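Side-chain contacts in L-fuculose phosphate aldolase (Streptococcus pneumoniae, PDB 4C24), which belongs to the zinc-binding class II aldolases, enzymes of the aldolase and adducin family with an AraD-like alpha/beta fold, and forms a four-chain assembly: residues K10-L13 with I14-K18; S77-W80 with Y81-L84; L84-Y87 with Q88-D92; V176-V179 with E180-A183. All coordinates share one frame; numbering follows the deposited sequence.

Contact 1: K10-L13 with I14-K18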
loop_
_atom_site.group_PDB
_atom_site.type_symbol
_atom_site.label_atom_id
_atom_site.label_comp_id
_atom_site.label_asym_id
_atom_site.label_seq_id
_atom_site.Cartn_x
_atom_site.Cartn_y
_atom_site.Cartn_z
ATOM N N LYS A 10 -5.914 -28.751 -11.667
ATOM C CA LYS A 10 -7.067 -28.000 -11.181
ATOM C C LYS A 10 -6.808 -27.326 -9.831
ATOM O O LYS A 10 -7.115 -26.143 -9.623
ATOM C CB LYS A 10 -8.304 -28.890 -11.128
ATOM C CG LYS A 10 -8.752 -29.398 -12.493
ATOM C CD LYS A 10 -9.998 -30.250 -12.349
ATOM C CE LYS A 10 -10.535 -30.671 -13.708
ATOM N NZ LYS A 10 -11.776 -31.484 -13.562
ATOM N N GLN A 11 -6.222 -28.093 -8.916
ATOM C CA GLN A 11 -5.890 -27.582 -7.600
ATOM C C GLN A 11 -4.891 -26.449 -7.705
ATOM O O GLN A 11 -4.970 -25.480 -6.930
ATOM C CB GLN A 11 -5.282 -28.676 -6.736
ATOM C CG GLN A 11 -6.241 -29.784 -6.365
ATOM C CD GLN A 11 -5.501 -30.968 -5.773
ATOM O OE1 GLN A 11 -4.574 -31.499 -6.383
ATOM N NE2 GLN A 11 -5.887 -31.364 -4.569
ATOM N N GLU A 12 -3.949 -26.592 -8.643
ATOM C CA GLU A 12 -2.919 -25.585 -8.847
ATOM C C GLU A 12 -3.513 -24.282 -9.361
ATOM O O GLU A 12 -3.127 -23.210 -8.891
ATOM C CB GLU A 12 -1.770 -26.080 -9.721
ATOM C CG GLU A 12 -0.540 -25.180 -9.660
ATOM C CD GLU A 12 0.631 -25.680 -10.487
ATOM O OE1 GLU A 12 0.432 -26.059 -11.665
ATOM O OE2 GLU A 12 1.761 -25.681 -9.958
ATOM N N LEU A 13 -4.472 -24.351 -10.278
ATOM C CA LEU A 13 -5.180 -23.132 -10.709
ATOM C C LEU A 13 -5.815 -22.406 -9.541
ATOM O O LEU A 13 -5.728 -21.203 -9.420
ATOM C CB LEU A 13 -6.244 -23.451 -11.744
ATOM C CG LEU A 13 -5.701 -23.859 -13.091
ATOM C CD1 LEU A 13 -6.804 -24.455 -13.918
ATOM C CD2 LEU A 13 -5.125 -22.662 -13.836
ATOM N N ILE A 14 -6.441 -23.162 -8.648
ATOM C CA ILE A 14 -7.068 -22.605 -7.460
ATOM C C ILE A 14 -6.041 -21.946 -6.550
ATOM O O ILE A 14 -6.255 -20.831 -6.070
ATOM C CB ILE A 14 -7.826 -23.706 -6.699
ATOM C CG1 ILE A 14 -8.862 -24.319 -7.625
ATOM C CG2 ILE A 14 -8.481 -23.157 -5.436
ATOM C CD1 ILE A 14 -9.780 -23.290 -8.208
ATOM N N LYS A 15 -4.920 -22.635 -6.329
ATOM C CA LYS A 15 -3.836 -22.130 -5.500
ATOM C C LYS A 15 -3.350 -20.768 -6.010
ATOM O O LYS A 15 -3.288 -19.808 -5.238
ATOM C CB LYS A 15 -2.680 -23.124 -5.491
ATOM C CG LYS A 15 -1.465 -22.700 -4.683
ATOM C CD LYS A 15 -0.309 -23.654 -4.950
ATOM C CE LYS A 15 1.047 -23.045 -4.619
ATOM N NZ LYS A 15 1.285 -22.949 -3.153
ATOM N N TYR A 16 -3.039 -20.686 -7.305
ATOM C CA TYR A 16 -2.506 -19.432 -7.865
ATOM C C TYR A 16 -3.514 -18.309 -7.970
ATOM O O TYR A 16 -3.133 -17.153 -7.854
ATOM C CB TYR A 16 -1.738 -19.680 -9.160
ATOM C CG TYR A 16 -0.381 -20.258 -8.841
ATOM C CD1 TYR A 16 0.673 -19.430 -8.455
ATOM C CD2 TYR A 16 -0.170 -21.647 -8.828
ATOM C CE1 TYR A 16 1.917 -19.940 -8.133
ATOM C CE2 TYR A 16 1.079 -22.173 -8.499
ATOM C CZ TYR A 16 2.117 -21.316 -8.139
ATOM O OH TYR A 16 3.356 -21.817 -7.809
ATOM N N GLY A 17 -4.777 -18.645 -8.187
ATOM C CA GLY A 17 -5.901 -17.715 -8.062
ATOM C C GLY A 17 -5.878 -17.037 -6.716
ATOM O O GLY A 17 -5.877 -15.814 -6.614
ATOM N N LYS A 18 -5.827 -17.845 -5.658
ATOM C CA LYS A 18 -5.724 -17.320 -4.327
ATOM C C LYS A 18 -4.475 -16.474 -4.125
ATOM O O LYS A 18 -4.559 -15.422 -3.496
ATOM C CB LYS A 18 -5.758 -18.463 -3.310
ATOM C CG LYS A 18 -7.070 -19.194 -3.324
ATOM C CD LYS A 18 -7.010 -20.337 -2.334
ATOM C CE LYS A 18 -8.380 -20.933 -2.213
ATOM N NZ LYS A 18 -8.386 -21.873 -1.062
#
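Glu-12 and Tyr-16, one helical turn apart on helix 7-22, run side by side and point the same way. The touching is done by the aliphatic part of the glutamate: its CG comes to the edge of the tyrosine ring, in the ring plane, 3.6 Å from Tyr-16 CE2. CG stands anti to the backbone N of Glu-12 (chi1 -166°) and the chain runs straight on from there, which leaves Glu-12 OE2 3.9 Å from Tyr-16 CE2. Carboxylate and ring planes are 66° apart, so the two flat groups do not stack. The backbone oxygen of Glu-12 also lies at the ring edge, 3.3 Å from Tyr-16 CD2, while accepting the alpha-helical hydrogen bond from Tyr-16 N at 3.0 Å.

On another side of the helix, Ile-14 in the conformer given lays its CG1 branch back against the preceding turn, 3.2 Å from Lys-10 O, the same oxygen that receives Ile-14 N. Lys-15 rests only its CB near Glu-12 O, and its amine leads away. Gly-17 N continues the series on Leu-13 O at 3.0 Å.

The buried side of this amphipathic helix faces the core: Leu-13 and Tyr-16 both pack on Leu-33 of strand 32-37 and on Leu-169 at the start of helix 169-192, and Glu-12 touches Leu-169 too. Ile-14 meets Ile-55 and Ile-60 in neighbouring loops, and Lys-10 reaches Glu-71 at the end of strand 69-71 in a salt bridge, which ties the helix to that margin of the sheet.

Contact 2: S77-W80 with Y81-L84. With SO4 (sulfate ion), chain E.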
loop_
_atom_site.group_PDB
_atom_site.type_symbol
_atom_site.label_atom_id
_atom_site.label_comp_id
_atom_site.label_asym_id
_atom_site.label_seq_id
_atom_site.Cartn_x
_atom_site.Cartn_y
_atom_site.Cartn_z
ATOM N N SER A 77 -14.186 -18.815 -17.993
ATOM C CA SER A 77 -13.777 -17.395 -18.018
ATOM C C SER A 77 -14.188 -16.753 -19.339
ATOM O O SER A 77 -14.019 -17.366 -20.394
ATOM C CB SER A 77 -12.274 -17.302 -17.920
ATOM O OG SER A 77 -11.844 -15.975 -18.184
ATOM N N SER A 78 -14.681 -15.512 -19.279
ATOM C CA SER A 78 -15.019 -14.793 -20.525
ATOM C C SER A 78 -13.791 -14.646 -21.418
ATOM O O SER A 78 -13.944 -14.444 -22.628
ATOM C CB SER A 78 -15.590 -13.403 -20.248
ATOM O OG SER A 78 -14.697 -12.627 -19.487
ATOM N N GLU A 79 -12.597 -14.772 -20.856
ATOM C CA GLU A 79 -11.357 -14.591 -21.640
ATOM C C GLU A 79 -10.749 -15.896 -22.166
ATOM O O GLU A 79 -9.573 -15.957 -22.532
ATOM C CB GLU A 79 -10.314 -13.802 -20.837
ATOM C CG GLU A 79 -10.796 -12.431 -20.398
ATOM C CD GLU A 79 -10.985 -11.423 -21.535
ATOM O OE1 GLU A 79 -10.915 -11.760 -22.744
ATOM O OE2 GLU A 79 -11.249 -10.273 -21.161
ATOM N N TRP A 80 -11.551 -16.977 -22.149
ATOM C CA TRP A 80 -11.026 -18.266 -22.512
ATOM C C TRP A 80 -10.353 -18.315 -23.859
ATOM O O TRP A 80 -9.358 -19.001 -24.008
ATOM C CB TRP A 80 -12.122 -19.347 -22.407
ATOM C CG TRP A 80 -13.213 -19.172 -23.438
ATOM C CD1 TRP A 80 -14.389 -18.485 -23.292
ATOM C CD2 TRP A 80 -13.210 -19.675 -24.787
ATOM N NE1 TRP A 80 -15.106 -18.503 -24.475
ATOM C CE2 TRP A 80 -14.413 -19.218 -25.409
ATOM C CE3 TRP A 80 -12.293 -20.418 -25.541
ATOM C CZ2 TRP A 80 -14.729 -19.516 -26.747
ATOM C CZ3 TRP A 80 -12.605 -20.720 -26.863
ATOM C CH2 TRP A 80 -13.820 -20.272 -27.452
ATOM N N TYR A 81 -10.845 -17.517 -24.823
ATOM C CA TYR A 81 -10.245 -17.554 -26.139
ATOM C C TYR A 81 -8.942 -16.762 -26.205
ATOM O O TYR A 81 -8.005 -17.162 -26.911
ATOM C CB TYR A 81 -11.254 -17.154 -27.201
ATOM C CG TYR A 81 -10.725 -17.247 -28.607
ATOM C CD1 TYR A 81 -10.208 -18.433 -29.134
ATOM C CD2 TYR A 81 -10.756 -16.128 -29.422
ATOM C CE1 TYR A 81 -9.737 -18.516 -30.433
ATOM C CE2 TYR A 81 -10.271 -16.186 -30.709
ATOM C CZ TYR A 81 -9.761 -17.358 -31.223
ATOM O OH TYR A 81 -9.282 -17.433 -32.493
ATOM N N MET A 82 -8.829 -15.735 -25.366
ATOM C CA MET A 82 -7.548 -15.047 -25.249
ATOM C C MET A 82 -6.456 -15.990 -24.742
ATOM O O MET A 82 -5.327 -15.960 -25.188
ATOM C CB MET A 82 -7.678 -13.806 -24.379
ATOM C CG MET A 82 -6.358 -13.142 -24.092
ATOM S SD MET A 82 -6.525 -11.481 -23.416
ATOM C CE MET A 82 -7.317 -11.893 -21.856
ATOM N N HIS A 83 -6.814 -16.903 -23.820
ATOM C CA HIS A 83 -5.839 -17.892 -23.402
ATOM C C HIS A 83 -5.604 -18.948 -24.462
ATOM O O HIS A 83 -4.454 -19.242 -24.827
ATOM C CB HIS A 83 -6.356 -18.649 -22.135
ATOM C CG HIS A 83 -6.409 -17.812 -20.894
ATOM N ND1 HIS A 83 -5.649 -18.083 -19.772
ATOM C CD2 HIS A 83 -7.102 -16.676 -20.615
ATOM C CE1 HIS A 83 -5.910 -17.185 -18.838
ATOM N NE2 HIS A 83 -6.762 -16.294 -19.337
ATOM N N LEU A 84 -6.698 -19.513 -24.980
ATOM C CA LEU A 84 -6.607 -20.609 -25.926
ATOM C C LEU A 84 -5.789 -20.275 -27.183
ATOM O O LEU A 84 -4.981 -21.084 -27.635
ATOM C CB LEU A 84 -7.997 -21.093 -26.293
ATOM C CG LEU A 84 -8.066 -22.399 -27.081
ATOM C CD1 LEU A 84 -7.447 -23.578 -26.310
ATOM C CD2 LEU A 84 -9.498 -22.687 -27.516
HETATM S S SO4 E . -13.890 -13.841 -15.885
HETATM O O1 SO4 E . -14.973 -14.244 -16.806
HETATM O O2 SO4 E . -13.404 -12.538 -16.352
HETATM O O3 SO4 E . -14.537 -13.772 -14.560
HETATM O O4 SO4 E . -12.767 -14.804 -15.915
HETATM O O HOH W 1 -12.460 -15.130 -24.923
#
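The indole of Trp-80 carries Tyr-81 CB over one face of its six-membered ring, a CH-pi contact 3.8 Å from the centroid; a water bridging Ser-78 O and Tyr-81 N lies over that face too, toward the rim. At the ring edge, in plane, sit Ser-77 O and Leu-84 CD2, the latter 3.7 Å from Trp-80 CZ3. The tyrosine ring is oblique to the indole, with planes at 58°. At the edge of the His-83 imidazole lies Glu-79 O. The motif is a helix N-terminus: an ST turn, with Ser-77 OG accepting from Glu-79 N, overlaps a type I beta turn over 77-80, and Glu-79 takes the N-cap position of helix 80-89. Trp-80 CG lies between its own backbone N and carbonyl carbon (chi1 67°), folding the indole back over Tyr-81 N.

Met-82 bends at its last torsion to bring CE 3.7 Å from Glu-79 CB. The Glu-79 side chain comes about 4 Å from the zinc ion, whose ligands include His-98, His-100 and His-160, while His-83 is held by Ser-34 and Asn-32. The sulfate, probably from the crystallisation liquor, takes Ser-77 OG on O4 at 2.7 Å and Ser-78 N on O1 at 2.8 Å, the latter nearly straight at 177°.

Contact 3: L84-Y87 with Q88-D92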
loop_
_atom_site.group_PDB
_atom_site.type_symbol
_atom_site.label_atom_id
_atom_site.label_comp_id
_atom_site.label_asym_id
_atom_site.label_seq_id
_atom_site.Cartn_x
_atom_site.Cartn_y
_atom_site.Cartn_z
ATOM N N LEU A 84 -6.698 -19.513 -24.980
ATOM C CA LEU A 84 -6.607 -20.609 -25.926
ATOM C C LEU A 84 -5.789 -20.275 -27.183
ATOM O O LEU A 84 -4.981 -21.084 -27.635
ATOM C CB LEU A 84 -7.997 -21.093 -26.293
ATOM C CG LEU A 84 -8.066 -22.399 -27.081
ATOM C CD1 LEU A 84 -7.447 -23.578 -26.310
ATOM C CD2 LEU A 84 -9.498 -22.687 -27.516
ATOM N N ILE A 85 -5.973 -19.059 -27.725
ATOM C CA ILE A 85 -5.252 -18.706 -28.949
ATOM C C ILE A 85 -3.733 -18.647 -28.725
ATOM O O ILE A 85 -2.944 -18.918 -29.634
ATOM C CB ILE A 85 -5.796 -17.397 -29.550
ATOM C CG1 ILE A 85 -5.410 -17.300 -31.023
ATOM C CG2 ILE A 85 -5.383 -16.170 -28.735
ATOM C CD1 ILE A 85 -5.966 -16.056 -31.690
ATOM N N GLN A 86 -3.313 -18.326 -27.497
ATOM C CA GLN A 86 -1.908 -18.403 -27.184
ATOM C C GLN A 86 -1.426 -19.836 -27.299
ATOM O O GLN A 86 -0.413 -20.108 -27.899
ATOM C CB GLN A 86 -1.604 -17.834 -25.801
ATOM C CG GLN A 86 -2.062 -16.393 -25.597
ATOM C CD GLN A 86 -1.103 -15.369 -26.212
ATOM O OE1 GLN A 86 0.031 -15.692 -26.576
ATOM N NE2 GLN A 86 -1.535 -14.112 -26.241
ATOM N N TYR A 87 -2.160 -20.769 -26.680
ATOM C CA TYR A 87 -1.713 -22.137 -26.739
ATOM C C TYR A 87 -1.712 -22.713 -28.156
ATOM O O TYR A 87 -0.889 -23.562 -28.487
ATOM C CB TYR A 87 -2.590 -22.991 -25.847
ATOM C CG TYR A 87 -2.538 -22.618 -24.398
ATOM C CD1 TYR A 87 -1.329 -22.460 -23.744
ATOM C CD2 TYR A 87 -3.724 -22.374 -23.686
ATOM C CE1 TYR A 87 -1.282 -22.143 -22.390
ATOM C CE2 TYR A 87 -3.697 -22.039 -22.331
ATOM C CZ TYR A 87 -2.483 -21.943 -21.680
ATOM O OH TYR A 87 -2.443 -21.616 -20.340
ATOM N N GLN A 88 -2.638 -22.235 -28.989
ATOM C CA GLN A 88 -2.734 -22.622 -30.391
ATOM C C GLN A 88 -1.567 -22.137 -31.219
ATOM O O GLN A 88 -1.276 -22.733 -32.237
ATOM C CB GLN A 88 -3.993 -22.033 -31.014
ATOM C CG GLN A 88 -5.288 -22.670 -30.537
ATOM C CD GLN A 88 -6.513 -21.945 -31.040
ATOM O OE1 GLN A 88 -6.396 -20.879 -31.653
ATOM N NE2 GLN A 88 -7.688 -22.499 -30.794
ATOM N N THR A 89 -0.932 -21.043 -30.800
ATOM C CA THR A 89 0.034 -20.366 -31.677
ATOM C C THR A 89 1.464 -20.371 -31.136
ATOM O O THR A 89 2.404 -19.984 -31.847
ATOM C CB THR A 89 -0.403 -18.898 -31.955
ATOM O OG1 THR A 89 -0.514 -18.182 -30.725
ATOM C CG2 THR A 89 -1.735 -18.840 -32.691
ATOM N N ARG A 90 1.625 -20.796 -29.878
ATOM C CA ARG A 90 2.904 -20.794 -29.187
ATOM C C ARG A 90 3.116 -22.115 -28.482
ATOM O O ARG A 90 2.252 -22.530 -27.718
ATOM C CB ARG A 90 2.895 -19.716 -28.114
ATOM C CG ARG A 90 2.534 -18.370 -28.671
ATOM C CD ARG A 90 2.914 -17.299 -27.714
ATOM N NE ARG A 90 4.289 -17.347 -27.214
ATOM C CZ ARG A 90 4.921 -16.233 -26.860
ATOM N NH1 ARG A 90 4.303 -15.076 -27.039
ATOM N NH2 ARG A 90 6.141 -16.264 -26.359
ATOM N N ASP A 91 4.264 -22.732 -28.750
ATOM C CA ASP A 91 4.632 -23.996 -28.114
ATOM C C ASP A 91 5.393 -23.792 -26.794
ATOM O O ASP A 91 5.620 -24.761 -26.048
ATOM C CB ASP A 91 5.449 -24.864 -29.086
ATOM C CG ASP A 91 6.684 -24.144 -29.629
ATOM O OD1 ASP A 91 6.916 -22.976 -29.251
ATOM O OD2 ASP A 91 7.425 -24.748 -30.437
ATOM N N ASP A 92 5.804 -22.555 -26.528
ATOM C CA ASP A 92 6.632 -22.221 -25.370
ATOM C C ASP A 92 5.872 -21.765 -24.126
ATOM O O ASP A 92 6.492 -21.397 -23.122
ATOM C CB ASP A 92 7.692 -21.166 -25.752
ATOM C CG ASP A 92 7.087 -19.846 -26.250
ATOM O OD1 ASP A 92 5.941 -19.821 -26.741
ATOM O OD2 ASP A 92 7.797 -18.811 -26.176
HETATM O O HOH W 2 1.677 -14.568 -28.572
#
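Leu-84 O takes Gln-88 N at 2.9 Å in a regular helical bond, but one turn later the spiral of helix 80-89 ends. Gln-86 O receives two backbone donors: Thr-89 N at 3.1 Å, from well above the carbonyl plane, and Arg-90 N in a weak, bent bond. Arg-90 then leaves helical backbone angles.

Thr-89 closes the end with its side chain. OG1, set between its own N and carbonyl carbon (chi1 59°), turns back to donate to Ile-85 O at 2.8 Å. Gln-88 lies extended across the previous turn: NE2 rests 3.7 Å from Leu-84 CG and donates to Ile-65 O, while OE1 lies 3.8 Å from Ile-85 CG1.

Gln-86 and Arg-90 run alongside each other in the same direction, amide and guanidinium planes 47° apart. Gln-86 OE1 approaches Arg-90 CD, and a water donates to this oxygen and accepts from Arg-90 NH1. The guanidinium grips Asp-92 side-on: NE meets the syn lone pair of OD1 at 3.0 Å and NH2 meets OD2 at 3.0 Å, a salt bridge within the loop that follows the helix. NH1 also donates to Met-149 O and NH2 to Arg-152 O, so the group is fixed in its rotation.

Ile-85 packs on Ala-142, Val-143 and Ala-146 of helix 139-149, and Gln-86 touches Met-149 at that helix's end. Tyr-87 faces the sheet, stacking on Phe-36 of strand 32-37, bonding Ser-34, and packing on Met-43 of strand 42-45 and Ile-96 of strand 95-99.

Contact 4: V176-V179 with E180-A183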
loop_
_atom_site.group_PDB
_atom_site.type_symbol
_atom_site.label_atom_id
_atom_site.label_comp_id
_atom_site.label_asym_id
_atom_site.label_seq_id
_atom_site.Cartn_x
_atom_site.Cartn_y
_atom_site.Cartn_z
ATOM N N VAL A 176 3.933 -12.118 -13.778
ATOM C CA VAL A 176 2.941 -11.104 -13.451
ATOM C C VAL A 176 3.495 -10.211 -12.340
ATOM O O VAL A 176 3.463 -8.981 -12.402
ATOM C CB VAL A 176 1.562 -11.686 -13.037
ATOM C CG1 VAL A 176 0.653 -10.578 -12.501
ATOM C CG2 VAL A 176 0.887 -12.386 -14.210
ATOM N N GLU A 177 4.021 -10.836 -11.304
ATOM C CA GLU A 177 4.554 -10.088 -10.200
ATOM C C GLU A 177 5.673 -9.154 -10.612
ATOM O O GLU A 177 5.689 -7.996 -10.190
ATOM C CB GLU A 177 5.057 -11.062 -9.141
ATOM C CG GLU A 177 5.440 -10.445 -7.823
ATOM C CD GLU A 177 5.734 -11.526 -6.815
ATOM O OE1 GLU A 177 6.813 -12.135 -6.917
ATOM O OE2 GLU A 177 4.868 -11.766 -5.957
ATOM N N GLU A 178 6.604 -9.662 -11.412
ATOM C CA GLU A 178 7.764 -8.889 -11.819
ATOM C C GLU A 178 7.392 -7.792 -12.803
ATOM O O GLU A 178 7.896 -6.670 -12.696
ATOM C CB GLU A 178 8.834 -9.788 -12.415
ATOM C CG GLU A 178 10.224 -9.224 -12.239
ATOM C CD GLU A 178 10.560 -8.943 -10.781
ATOM O OE1 GLU A 178 10.119 -9.693 -9.880
ATOM O OE2 GLU A 178 11.271 -7.961 -10.533
ATOM N N VAL A 179 6.524 -8.101 -13.753
ATOM C CA VAL A 179 6.072 -7.049 -14.696
ATOM C C VAL A 179 5.301 -5.964 -13.949
ATOM O O VAL A 179 5.479 -4.773 -14.209
ATOM C CB VAL A 179 5.246 -7.613 -15.855
ATOM C CG1 VAL A 179 4.655 -6.477 -16.697
ATOM C CG2 VAL A 179 6.119 -8.533 -16.697
ATOM N N GLU A 180 4.466 -6.330 -12.982
ATOM C CA GLU A 180 3.776 -5.309 -12.207
ATOM C C GLU A 180 4.806 -4.440 -11.435
ATOM O O GLU A 180 4.670 -3.192 -11.395
ATOM C CB GLU A 180 2.738 -5.959 -11.269
ATOM C CG GLU A 180 2.079 -4.982 -10.277
ATOM C CD GLU A 180 1.418 -3.732 -10.894
ATOM O OE1 GLU A 180 0.958 -3.817 -12.033
ATOM O OE2 GLU A 180 1.256 -2.718 -10.180
ATOM N N TYR A 181 5.850 -5.058 -10.879
ATOM C CA TYR A 181 6.859 -4.326 -10.149
ATOM C C TYR A 181 7.574 -3.359 -11.094
ATOM O O TYR A 181 7.765 -2.197 -10.738
ATOM C CB TYR A 181 7.840 -5.309 -9.509
ATOM C CG TYR A 181 9.058 -4.679 -8.901
ATOM C CD1 TYR A 181 9.013 -4.131 -7.635
ATOM C CD2 TYR A 181 10.276 -4.651 -9.599
ATOM C CE1 TYR A 181 10.135 -3.546 -7.063
ATOM C CE2 TYR A 181 11.405 -4.068 -9.051
ATOM C CZ TYR A 181 11.343 -3.524 -7.777
ATOM O OH TYR A 181 12.461 -2.943 -7.230
ATOM N N CYS A 182 7.964 -3.864 -12.250
ATOM C CA CYS A 182 8.681 -3.036 -13.232
ATOM C C CYS A 182 7.781 -1.906 -13.684
ATOM O O CYS A 182 8.274 -0.765 -13.864
ATOM C CB CYS A 182 9.151 -3.857 -14.425
ATOM S SG CYS A 182 10.545 -4.917 -14.019
ATOM N N ALA A 183 6.500 -2.187 -13.904
ATOM C CA ALA A 183 5.571 -1.122 -14.331
ATOM C C ALA A 183 5.508 -0.039 -13.285
ATOM O O ALA A 183 5.482 1.162 -13.578
ATOM C CB ALA A 183 4.184 -1.678 -14.621
#
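Val-176 O receives Glu-180 N at 2.9 Å, a regular alpha-helical bond inside the long helix 169-192 of this AraD-like fold, one side of which, here, meets a second subunit. The CB of Glu-180 lies 3.3 Å from Val-176 O as well. Beyond CB the glutamate turns away: CG is anti to the backbone N and the chain bends at the next torsion (chi2 54°), bringing the carboxylate to the start of helix 103-110. There OE2 accepts from Tyr-103 N, and OE1 from Ala-104 N and Thr-101 OG1. Three donors satisfy this buried carboxylate; if it is charged, the N-terminal end of helix 103-110 would probably stabilise it.

Glu-177 passes its backbone oxygen to Tyr-181 N, while its side chain packs on Lys-27 of the second subunit. Glu-178, in the conformer given, lies beside Tyr-181 and points the same way, a tentative approach with OE2 3.6 Å from Tyr-181 CD2 and the planes oblique at 47°. In that conformer OE1 makes a weak hydrogen bond to Thr-29 of the second subunit. The phenol hydroxyl of Tyr-181 bonds Thr-101 O of that subunit, so Glu-178 and Tyr-181 both reach across; the tyrosine ring also meets His-118 of its own chain edge-to-face.

Val-179 faces inward, on Ile-162 of strand 161-166 and on Ile-121. One turn on, Ala-183 packs on Tyr-103, Ala-104 and Leu-107 of helix 103-110; its N donates to Val-179 O at 2.8 Å, and its CB lies 3.4 Å from that same Val-179 O.

In the fold
Contacts 2 and 3 are consecutive on helix 80-89, share Leu-84 and touch where Tyr-81 packs near Gln-88; one starts the helix, the other ends it. Contact 1, on helix 7-22, and contact 4, on helix 169-192, are mid-helix and carry uninterrupted backbone bonding. Contacts 2 and 4 are the buried ones, whereas 1 and 3 are partly exposed. Their chemistry follows: contact 2 combines aromatic packing with polar groups near the zinc ion, contact 3 ends in a salt bridge local to its own loop, contact 1 sets an aliphatic chain against a ring edge and adds a salt bridge to the sheet margin, and contact 4 alone reaches another subunit. Contacts 2 and 4 lie on opposite sides of the chain's centre.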